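Local atomic coordinates of putative hydroxymethylglutaryl-CoA synthase (Streptococcus mutans, PDB entry 3SQZ), a protein that probably catalyses the condensation of acetyl-CoA with acetoacetyl-CoA to hydroxymethylglutaryl-CoA, and binds coenzyme A. Residues I174-I179 and E382-F386; F261-H267 and D334-F339; K293-N297 and S327-V331. All coordinates share one frame; numbering follows the deposited sequence. Where two conformers were deposited one is given.

Contact 1. Residues I174-I179 and E382-F386; sequences IAKYGI and EKIFF. With COA (coenzyme A), chain D.
E382 meets I179 through the aliphatic part of its side chain. Its CG lies 3.6 Å from I179 CD1, and the two side chains cross at about a right angle. The carboxylate forms a salt bridge to R60. F385 gives two things to K176. Its ring takes K176 CE over the centre of one face, a CH-pi contact 3.7 Å from CE to the ring centroid. Its carbonyl O accepts a hydrogen bond of 2.7 Å from K176 NZ, nearly in line with the C=O. The lysine leaves the backbone with CG anti to its N (chi1 -178°) and bends at chi3, which turns the ammonium to that carbonyl. NZ lies over the same ring face as a cation-pi partner. The F385 ring turns its edge to A175 O, 3.4 Å from F385 CZ, while I174 CG2 packs against F385 CE1. F386, where the chain leaves helical angles, comes next. Its ring touches K176 CG, G178 CA and I179 CG1, the last 3.6 Å from F386 CE1. Y177 points the other way, and its OH donates to O5P of coenzyme A at 2.6 Å. The end of helix 378-385 packs behind the coenzyme A pocket of this thiolase-fold enzyme, on the loop carrying Y177.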
loop_
_atom_site.group_PDB
_atom_site.type_symbol
_atom_site.label_atom_id
_atom_site.label_comp_id
_atom_site.label_asym_id
_atom_site.label_seq_id
_atom_site.Cartn_x
_atom_site.Cartn_y
_atom_site.Cartn_z
ATOM N N ILE A 174 -8.574 -2.277 -1.227
ATOM C CA ILE A 174 -9.538 -2.168 -0.147
ATOM C C ILE A 174 -9.558 -3.520 0.549
ATOM O O ILE A 174 -9.958 -4.530 -0.042
ATOM C CB ILE A 174 -10.926 -1.792 -0.674
ATOM C CG1 ILE A 174 -10.872 -0.388 -1.277
ATOM C CG2 ILE A 174 -11.958 -1.857 0.444
ATOM C CD1 ILE A 174 -12.093 -0.012 -2.070
ATOM N N ALA A 175 -9.090 -3.532 1.795
ATOM C CA ALA A 175 -9.015 -4.756 2.575
ATOM C C ALA A 175 -10.340 -4.953 3.295
ATOM O O ALA A 175 -10.702 -4.187 4.188
ATOM C CB ALA A 175 -7.857 -4.700 3.546
ATOM N N LYS A 176 -11.062 -5.988 2.875
ATOM C CA LYS A 176 -12.434 -6.229 3.287
ATOM C C LYS A 176 -12.543 -7.705 3.654
ATOM O O LYS A 176 -12.378 -8.572 2.786
ATOM C CB LYS A 176 -13.358 -5.858 2.118
ATOM C CG LYS A 176 -14.837 -5.988 2.381
ATOM C CD LYS A 176 -15.671 -5.450 1.216
ATOM C CE LYS A 176 -15.471 -3.950 1.037
ATOM N NZ LYS A 176 -16.298 -3.391 -0.073
ATOM N N TYR A 177 -12.806 -7.995 4.928
ATOM C CA TYR A 177 -12.745 -9.365 5.430
ATOM C C TYR A 177 -14.102 -9.929 5.825
ATOM O O TYR A 177 -14.294 -11.143 5.786
ATOM C CB TYR A 177 -11.809 -9.472 6.627
ATOM C CG TYR A 177 -10.332 -9.374 6.330
ATOM C CD1 TYR A 177 -9.529 -10.510 6.311
ATOM C CD2 TYR A 177 -9.730 -8.147 6.115
ATOM C CE1 TYR A 177 -8.170 -10.415 6.086
ATOM C CE2 TYR A 177 -8.379 -8.042 5.878
ATOM C CZ TYR A 177 -7.600 -9.173 5.869
ATOM O OH TYR A 177 -6.244 -9.043 5.647
ATOM N N GLY A 178 -15.022 -9.063 6.244
ATOM C CA GLY A 178 -16.362 -9.492 6.596
ATOM C C GLY A 178 -16.732 -9.265 8.051
ATOM O O GLY A 178 -15.900 -9.350 8.961
ATOM N N ILE A 179 -18.006 -8.974 8.269
ATOM C CA ILE A 179 -18.527 -8.780 9.611
ATOM C C ILE A 179 -18.341 -10.032 10.464
ATOM O O ILE A 179 -18.706 -11.133 10.049
ATOM C CB ILE A 179 -20.021 -8.422 9.560
ATOM C CG1 ILE A 179 -20.207 -7.091 8.832
ATOM C CG2 ILE A 179 -20.615 -8.382 10.967
ATOM C CD1 ILE A 179 -21.640 -6.757 8.504
ATOM N N GLU A 382 -21.115 -0.988 8.605
ATOM C CA GLU A 382 -21.572 -2.267 8.067
ATOM C C GLU A 382 -22.349 -2.073 6.775
ATOM O O GLU A 382 -22.174 -2.813 5.802
ATOM C CB GLU A 382 -22.435 -3.008 9.085
ATOM C CG GLU A 382 -21.649 -3.573 10.242
ATOM C CD GLU A 382 -22.527 -4.177 11.313
ATOM O OE1 GLU A 382 -23.759 -3.994 11.257
ATOM O OE2 GLU A 382 -21.983 -4.829 12.215
ATOM N N LYS A 383 -23.211 -1.069 6.759
ATOM C CA LYS A 383 -24.035 -0.805 5.593
ATOM C C LYS A 383 -23.201 -0.282 4.428
ATOM O O LYS A 383 -23.387 -0.699 3.285
ATOM C CB LYS A 383 -25.141 0.192 5.940
ATOM C CG LYS A 383 -26.233 -0.388 6.824
ATOM N N ILE A 384 -22.289 0.636 4.718
ATOM C CA ILE A 384 -21.526 1.292 3.671
ATOM C C ILE A 384 -20.417 0.394 3.114
ATOM O O ILE A 384 -20.263 0.257 1.899
ATOM C CB ILE A 384 -20.957 2.630 4.186
ATOM C CG1 ILE A 384 -22.102 3.628 4.397
ATOM C CG2 ILE A 384 -19.929 3.193 3.228
ATOM C CD1 ILE A 384 -21.699 4.897 5.122
ATOM N N PHE A 385 -19.636 -0.226 3.990
ATOM C CA PHE A 385 -18.464 -0.955 3.518
ATOM C C PHE A 385 -18.848 -2.191 2.716
ATOM O O PHE A 385 -18.137 -2.572 1.787
ATOM C CB PHE A 385 -17.580 -1.352 4.701
ATOM C CG PHE A 385 -16.137 -1.653 4.345
ATOM C CD1 PHE A 385 -15.414 -0.831 3.481
ATOM C CD2 PHE A 385 -15.484 -2.730 4.932
ATOM C CE1 PHE A 385 -14.075 -1.092 3.208
ATOM C CE2 PHE A 385 -14.156 -2.981 4.662
ATOM C CZ PHE A 385 -13.453 -2.166 3.795
ATOM N N PHE A 386 -19.972 -2.809 3.067
ATOM C CA PHE A 386 -20.361 -4.074 2.454
ATOM C C PHE A 386 -21.455 -3.934 1.407
ATOM O O PHE A 386 -21.952 -4.926 0.877
ATOM C CB PHE A 386 -20.702 -5.111 3.525
ATOM C CG PHE A 386 -19.544 -5.413 4.423
ATOM C CD1 PHE A 386 -19.454 -4.831 5.679
ATOM C CD2 PHE A 386 -18.506 -6.222 3.986
ATOM C CE1 PHE A 386 -18.364 -5.082 6.501
ATOM C CE2 PHE A 386 -17.419 -6.472 4.804
ATOM C CZ PHE A 386 -17.347 -5.898 6.061
HETATM N N1A COA D . -4.723 -7.011 25.465
HETATM C C2A COA D . -3.631 -6.993 24.671
HETATM N N3A COA D . -3.530 -7.878 23.611
HETATM C C4A COA D . -4.539 -8.761 23.376
HETATM C C5A COA D . -5.669 -8.786 24.192
HETATM C C6A COA D . -5.766 -7.927 25.221
HETATM N N6A COA D . -6.925 -7.936 26.064
HETATM N N7A COA D . -6.515 -9.762 23.732
HETATM C C8A COA D . -5.949 -10.340 22.669
HETATM N N9A COA D . -4.696 -9.709 22.472
HETATM C C1B COA D . -3.803 -9.922 21.341
HETATM C C2B COA D . -2.717 -11.029 21.253
HETATM O O2B COA D . -2.139 -11.747 22.247
HETATM C C3B COA D . -2.098 -10.717 19.902
HETATM O O3B COA D . -0.799 -10.331 19.681
HETATM P P3B COA D . 0.383 -11.324 19.738
HETATM O O7A COA D . 0.385 -12.188 18.424
HETATM O O8A COA D . 1.648 -10.411 19.802
HETATM O O9A COA D . 0.265 -12.193 20.963
HETATM C C4B COA D . -3.267 -10.218 19.143
HETATM O O4B COA D . -3.817 -9.242 20.051
HETATM C C5B COA D . -4.063 -11.008 18.161
HETATM O O5B COA D . -4.733 -11.961 18.941
HETATM P P1A COA D . -5.670 -13.032 18.251
HETATM O O1A COA D . -4.856 -13.845 17.167
HETATM O O2A COA D . -6.254 -13.953 19.303
HETATM O O3A COA D . -6.818 -12.194 17.531
HETATM P P2A COA D . -7.750 -12.752 16.372
HETATM O O4A COA D . -8.048 -14.285 16.573
HETATM O O5A COA D . -9.043 -11.970 16.359
HETATM O O6A COA D . -7.001 -12.561 14.971
HETATM C CBP COA D . -5.550 -11.521 13.324
HETATM C CCP COA D . -6.070 -11.537 14.740
HETATM C CDP COA D . -4.834 -12.802 13.057
HETATM C CEP COA D . -4.594 -10.369 13.125
HETATM C CAP COA D . -6.734 -11.368 12.412
HETATM O OAP COA D . -7.254 -10.101 12.451
HETATM C C9P COA D . -6.442 -11.796 10.987
HETATM O O9P COA D . -6.356 -12.974 10.653
HETATM N N8P COA D . -6.318 -10.701 10.008
HETATM C C7P COA D . -5.875 -10.951 8.650
HETATM C C6P COA D . -4.401 -11.283 8.538
HETATM C C5P COA D . -3.917 -11.400 7.092
HETATM O O5P COA D . -4.514 -10.868 6.185
HETATM N N4P COA D . -2.678 -12.084 6.836
HETATM C C3P COA D . -2.133 -12.120 5.470
HETATM C C2P COA D . -0.883 -11.322 5.224
HETATM S S1P COA D . 0.407 -11.508 6.412
#

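Contact 2. Residues F261-H267 and D334-F339; sequences FAAFCFH and DKIALF
Within F261-H267 and D334-F339, strands 263-266 and 335-339 run parallel. Their axes approach to 4.7 Å and cross at -22°. F264 pairs with A337, C265 with L338 and F266 with F339. The backbone bonds alternate between the strands. A262 N donates to K335 O at 2.8 Å, A337 N to A263 O, C265 N to A337 O, and F339 N to C265 O at 2.9 Å. H267 N ends the ladder on F339 O at 3.1 Å, with a more bent N-H...O angle of 136°. A263 N is buried without a partner.

A337 carries much of the side-chain contact. Its CB sits over the ring of F261, 3.9 Å from the centroid, and over that of F264, 3.7 Å from the centroid. The small methyl thus fits between two ring faces. The F264 ring turns its edge to F339 CB, 3.9 Å from F264 CE1. F266 and F339 cross at about a right angle. These rings lie towards helix 232-254. F264 and W247, and F339 and Y239, form edge-to-face ring pairs. On the other face of the sheet, C265 SG touches I336 CG2 at 4.0 Å, and L338 packs on C265 CB. Helix 315-326 covers this side through L323.

Between the side chains the contact is almost wholly apolar. The polar part is the backbone ladder. At the margin D334 lays its carboxylate group on A262 CB, its OD2 being bonded to V331 N. The last ladder bond holds the main chain of H267, predicted to be a proton donor or acceptor, with its side chain close to coenzyme A.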
loop_
_atom_site.group_PDB
_atom_site.type_symbol
_atom_site.label_atom_id
_atom_site.label_comp_id
_atom_site.label_asym_id
_atom_site.label_seq_id
_atom_site.Cartn_x
_atom_site.Cartn_y
_atom_site.Cartn_z
ATOM N N PHE A 261 22.108 -0.299 7.214
ATOM C CA PHE A 261 20.847 0.387 6.967
ATOM C C PHE A 261 20.451 1.294 8.116
ATOM O O PHE A 261 20.734 1.001 9.276
ATOM C CB PHE A 261 19.765 -0.648 6.672
ATOM C CG PHE A 261 20.103 -1.507 5.500
ATOM C CD1 PHE A 261 19.922 -1.027 4.215
ATOM C CD2 PHE A 261 20.674 -2.758 5.671
ATOM C CE1 PHE A 261 20.269 -1.789 3.120
ATOM C CE2 PHE A 261 21.022 -3.528 4.578
ATOM C CZ PHE A 261 20.822 -3.041 3.304
ATOM N N ALA A 262 19.799 2.401 7.780
ATOM C CA ALA A 262 19.323 3.350 8.774
ATOM C C ALA A 262 17.894 3.043 9.203
ATOM O O ALA A 262 17.440 3.539 10.232
ATOM C CB ALA A 262 19.411 4.762 8.223
ATOM N N ALA A 263 17.186 2.242 8.406
ATOM C CA ALA A 263 15.796 1.891 8.676
ATOM C C ALA A 263 15.444 0.629 7.909
ATOM O O ALA A 263 16.002 0.359 6.831
ATOM C CB ALA A 263 14.865 3.020 8.269
ATOM N N PHE A 264 14.508 -0.131 8.465
ATOM C CA PHE A 264 13.952 -1.308 7.803
ATOM C C PHE A 264 12.439 -1.128 7.730
ATOM O O PHE A 264 11.808 -0.826 8.748
ATOM C CB PHE A 264 14.307 -2.578 8.594
ATOM C CG PHE A 264 14.602 -3.791 7.726
ATOM C CD1 PHE A 264 13.627 -4.318 6.893
ATOM C CD2 PHE A 264 15.846 -4.417 7.762
ATOM C CE1 PHE A 264 13.890 -5.427 6.091
ATOM C CE2 PHE A 264 16.116 -5.533 6.969
ATOM C CZ PHE A 264 15.134 -6.046 6.136
ATOM N N CYS A 265 11.863 -1.284 6.538
ATOM C CA CYS A 265 10.414 -1.178 6.332
ATOM C C CYS A 265 9.833 -2.548 6.029
ATOM O O CYS A 265 10.442 -3.341 5.312
ATOM C CB CYS A 265 10.095 -0.245 5.171
ATOM S SG CYS A 265 10.507 1.475 5.481
ATOM N N PHE A 266 8.641 -2.793 6.561
ATOM C CA PHE A 266 7.967 -4.074 6.430
ATOM C C PHE A 266 6.578 -3.918 5.862
ATOM O O PHE A 266 5.934 -2.893 6.023
ATOM C CB PHE A 266 7.846 -4.742 7.800
ATOM C CG PHE A 266 9.161 -4.927 8.482
ATOM C CD1 PHE A 266 9.871 -6.108 8.344
ATOM C CD2 PHE A 266 9.716 -3.900 9.228
ATOM C CE1 PHE A 266 11.103 -6.265 8.954
ATOM C CE2 PHE A 266 10.952 -4.048 9.834
ATOM C CZ PHE A 266 11.644 -5.236 9.706
ATOM N N HIS A 267 6.085 -4.956 5.212
ATOM C CA HIS A 267 4.692 -5.031 4.837
ATOM C C HIS A 267 3.836 -4.844 6.102
ATOM O O HIS A 267 4.204 -5.363 7.169
ATOM C CB HIS A 267 4.433 -6.384 4.175
ATOM C CG HIS A 267 2.988 -6.663 3.948
ATOM N ND1 HIS A 267 2.145 -5.749 3.358
ATOM C CD2 HIS A 267 2.230 -7.740 4.255
ATOM C CE1 HIS A 267 0.925 -6.251 3.313
ATOM N NE2 HIS A 267 0.950 -7.459 3.847
ATOM N N ASP A 334 21.530 7.841 3.608
ATOM C CA ASP A 334 21.085 6.700 4.402
ATOM C C ASP A 334 20.435 5.663 3.495
ATOM O O ASP A 334 19.703 6.007 2.556
ATOM C CB ASP A 334 20.061 7.126 5.453
ATOM C CG ASP A 334 20.683 7.734 6.699
ATOM O OD1 ASP A 334 21.897 7.562 6.936
ATOM O OD2 ASP A 334 19.918 8.362 7.470
ATOM N N LYS A 335 20.683 4.395 3.804
ATOM C CA LYS A 335 20.077 3.295 3.069
ATOM C C LYS A 335 18.935 2.689 3.854
ATOM O O LYS A 335 18.969 2.604 5.081
ATOM C CB LYS A 335 21.112 2.212 2.769
ATOM C CG LYS A 335 22.223 2.677 1.859
ATOM C CD LYS A 335 23.146 1.527 1.487
ATOM C CE LYS A 335 24.412 1.535 2.329
ATOM N NZ LYS A 335 25.260 2.720 2.011
ATOM N N ILE A 336 17.913 2.267 3.121
ATOM C CA ILE A 336 16.727 1.671 3.706
ATOM C C ILE A 336 16.551 0.293 3.096
ATOM O O ILE A 336 16.692 0.125 1.882
ATOM C CB ILE A 336 15.476 2.527 3.405
ATOM C CG1 ILE A 336 15.649 3.920 4.016
ATOM C CG2 ILE A 336 14.208 1.861 3.940
ATOM C CD1 ILE A 336 14.551 4.885 3.656
ATOM N N ALA A 337 16.277 -0.698 3.939
ATOM C CA ALA A 337 15.944 -2.039 3.470
ATOM C C ALA A 337 14.445 -2.230 3.592
ATOM O O ALA A 337 13.836 -1.801 4.578
ATOM C CB ALA A 337 16.676 -3.087 4.282
ATOM N N LEU A 338 13.861 -2.878 2.591
ATOM C CA LEU A 338 12.424 -3.092 2.537
ATOM C C LEU A 338 12.111 -4.578 2.358
ATOM O O LEU A 338 12.711 -5.256 1.510
ATOM C CB LEU A 338 11.805 -2.281 1.394
ATOM C CG LEU A 338 11.965 -0.759 1.513
ATOM C CD1 LEU A 338 13.173 -0.257 0.726
ATOM C CD2 LEU A 338 10.701 -0.055 1.061
ATOM N N PHE A 339 11.170 -5.074 3.163
ATOM C CA PHE A 339 10.708 -6.455 3.103
ATOM C C PHE A 339 9.273 -6.498 2.637
ATOM O O PHE A 339 8.359 -6.085 3.364
ATOM C CB PHE A 339 10.765 -7.152 4.461
ATOM C CG PHE A 339 10.017 -8.474 4.477
ATOM C CD1 PHE A 339 10.501 -9.565 3.762
ATOM C CD2 PHE A 339 8.832 -8.624 5.180
ATOM C CE1 PHE A 339 9.829 -10.782 3.762
ATOM C CE2 PHE A 339 8.162 -9.841 5.176
ATOM C CZ PHE A 339 8.659 -10.920 4.471
#

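Contact 3. Residues K293-N297 and S327-V331; sequences KLKVN and SQNLV
N297 and N329 meet through their side-chain amides, which come from opposite directions with their planes 37° apart. As modelled, the straightest bond runs from N329 ND2 to N297 OD1, 2.9 Å long at 176°. The return bond from N297 ND2 to N329 OD1 is weak, at 3.1 Å. N297 ND2 also reaches S327 OG at 2.7 Å, but that bond is bent and weak too. N297 OD1 also lies against A262 O, two acceptors, so which way round this amide sits is doubtful. The side chain of N329 stands between its own backbone N and carbonyl carbon (chi1 60°), which turns the amide to the helix.

Within 327-331, S327 OG accepts from N329 N at 3.1 Å and from L330 N. These bonds form an ST turn and an ST motif, just after helix 315-326 ends. The serine oxygen so shapes the turn and also faces the helix 288-302.

Water adds a bridge. It accepts from K293 NZ at 2.7 Å and from N329 ND2, and donates to N329 O.

The remaining contacts set carbon against the amides. K293 CD passes 3.4 Å from N329 ND2, and L330 CD2 lies near N297 OD1.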
loop_
_atom_site.group_PDB
_atom_site.type_symbol
_atom_site.label_atom_id
_atom_site.label_comp_id
_atom_site.label_asym_id
_atom_site.label_seq_id
_atom_site.Cartn_x
_atom_site.Cartn_y
_atom_site.Cartn_z
ATOM N N LYS A 293 18.204 3.857 16.999
ATOM C CA LYS A 293 17.800 4.509 15.761
ATOM C C LYS A 293 16.835 3.654 14.947
ATOM O O LYS A 293 15.825 4.145 14.434
ATOM C CB LYS A 293 19.007 4.860 14.905
ATOM C CG LYS A 293 18.615 5.658 13.690
ATOM C CD LYS A 293 19.759 6.497 13.184
ATOM C CE LYS A 293 20.708 5.666 12.359
ATOM N NZ LYS A 293 21.645 6.540 11.602
ATOM N N LEU A 294 17.151 2.372 14.826
ATOM C CA LEU A 294 16.300 1.479 14.057
ATOM C C LEU A 294 14.920 1.355 14.697
ATOM O O LEU A 294 13.907 1.287 14.001
ATOM C CB LEU A 294 16.958 0.106 13.896
ATOM C CG LEU A 294 18.178 0.062 12.969
ATOM C CD1 LEU A 294 18.957 -1.232 13.129
ATOM C CD2 LEU A 294 17.769 0.277 11.517
ATOM N N LYS A 295 14.873 1.343 16.025
ATOM C CA LYS A 295 13.603 1.243 16.732
ATOM C C LYS A 295 12.752 2.502 16.545
ATOM O O LYS A 295 11.558 2.423 16.264
ATOM C CB LYS A 295 13.835 0.968 18.220
ATOM C CG LYS A 295 12.555 0.905 19.033
ATOM C CD LYS A 295 11.617 -0.170 18.519
ATOM C CE LYS A 295 10.489 -0.410 19.508
ATOM N NZ LYS A 295 9.534 -1.439 19.021
ATOM N N VAL A 296 13.370 3.667 16.697
ATOM C CA VAL A 296 12.666 4.924 16.488
ATOM C C VAL A 296 12.144 5.006 15.053
ATOM O O VAL A 296 11.021 5.464 14.811
ATOM C CB VAL A 296 13.582 6.128 16.818
ATOM C CG1 VAL A 296 13.037 7.410 16.222
ATOM C CG2 VAL A 296 13.761 6.260 18.330
ATOM N N ASN A 297 12.954 4.563 14.096
ATOM C CA ASN A 297 12.522 4.572 12.702
ATOM C C ASN A 297 11.416 3.559 12.437
ATOM O O ASN A 297 10.488 3.838 11.668
ATOM C CB ASN A 297 13.702 4.404 11.751
ATOM C CG ASN A 297 14.547 5.661 11.660
ATOM O OD1 ASN A 297 15.705 5.634 11.210
ATOM N ND2 ASN A 297 13.982 6.768 12.105
ATOM N N SER A 327 10.374 10.229 10.655
ATOM C CA SER A 327 11.681 10.046 11.275
ATOM C C SER A 327 12.343 11.390 11.494
ATOM O O SER A 327 12.288 12.269 10.628
ATOM C CB SER A 327 12.599 9.190 10.412
ATOM O OG SER A 327 13.912 9.194 10.954
ATOM N N GLN A 328 12.997 11.535 12.639
ATOM C CA GLN A 328 13.725 12.760 12.935
ATOM C C GLN A 328 15.224 12.611 12.700
ATOM O O GLN A 328 15.991 13.538 12.978
ATOM C CB GLN A 328 13.414 13.236 14.356
ATOM C CG GLN A 328 11.939 13.579 14.538
ATOM C CD GLN A 328 11.624 14.166 15.900
ATOM O OE1 GLN A 328 10.685 14.948 16.049
ATOM N NE2 GLN A 328 12.408 13.789 16.902
ATOM N N ASN A 329 15.648 11.462 12.175
ATOM C CA ASN A 329 17.078 11.202 12.018
ATOM C C ASN A 329 17.555 10.825 10.613
ATOM O O ASN A 329 18.757 10.805 10.369
ATOM C CB ASN A 329 17.548 10.145 13.018
ATOM C CG ASN A 329 16.838 8.831 12.835
ATOM O OD1 ASN A 329 16.010 8.435 13.662
ATOM N ND2 ASN A 329 17.137 8.153 11.737
ATOM N N LEU A 330 16.648 10.524 9.685
ATOM C CA LEU A 330 17.094 10.112 8.357
ATOM C C LEU A 330 17.740 11.264 7.611
ATOM O O LEU A 330 17.263 12.402 7.666
ATOM C CB LEU A 330 15.933 9.554 7.537
ATOM C CG LEU A 330 15.440 8.173 7.963
ATOM C CD1 LEU A 330 14.171 7.830 7.219
ATOM C CD2 LEU A 330 16.491 7.098 7.724
ATOM N N VAL A 331 18.828 10.958 6.910
ATOM C CA VAL A 331 19.527 11.940 6.101
ATOM C C VAL A 331 19.890 11.376 4.728
ATOM O O VAL A 331 19.925 10.151 4.511
ATOM C CB VAL A 331 20.818 12.440 6.804
ATOM C CG1 VAL A 331 20.477 13.083 8.142
ATOM C CG2 VAL A 331 21.805 11.298 6.986
HETATM O O HOH W 1 19.629 7.739 10.173
#

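Overall arrangement
From the N terminus, the chain first reaches I174-I179, at the end of strand 166-175. Contact 1 closes the longest loop when the chain returns at E382-F386, the end of helix 378-385. Contact 2 opens and closes within that loop, joining edge strand 263-266 to strand 335-342 of the same mixed sheet. Contact 3 lies within the loop of contact 2 and ties helix 288-302 to the turn before strand 335-342. The three are therefore nested, and none cross. Contacts 2 and 3 touch, with A262 CB packing on L330 CD2. Contact 1 lies across the chain's centre from both, its centre about 32 Å from that of contact 2.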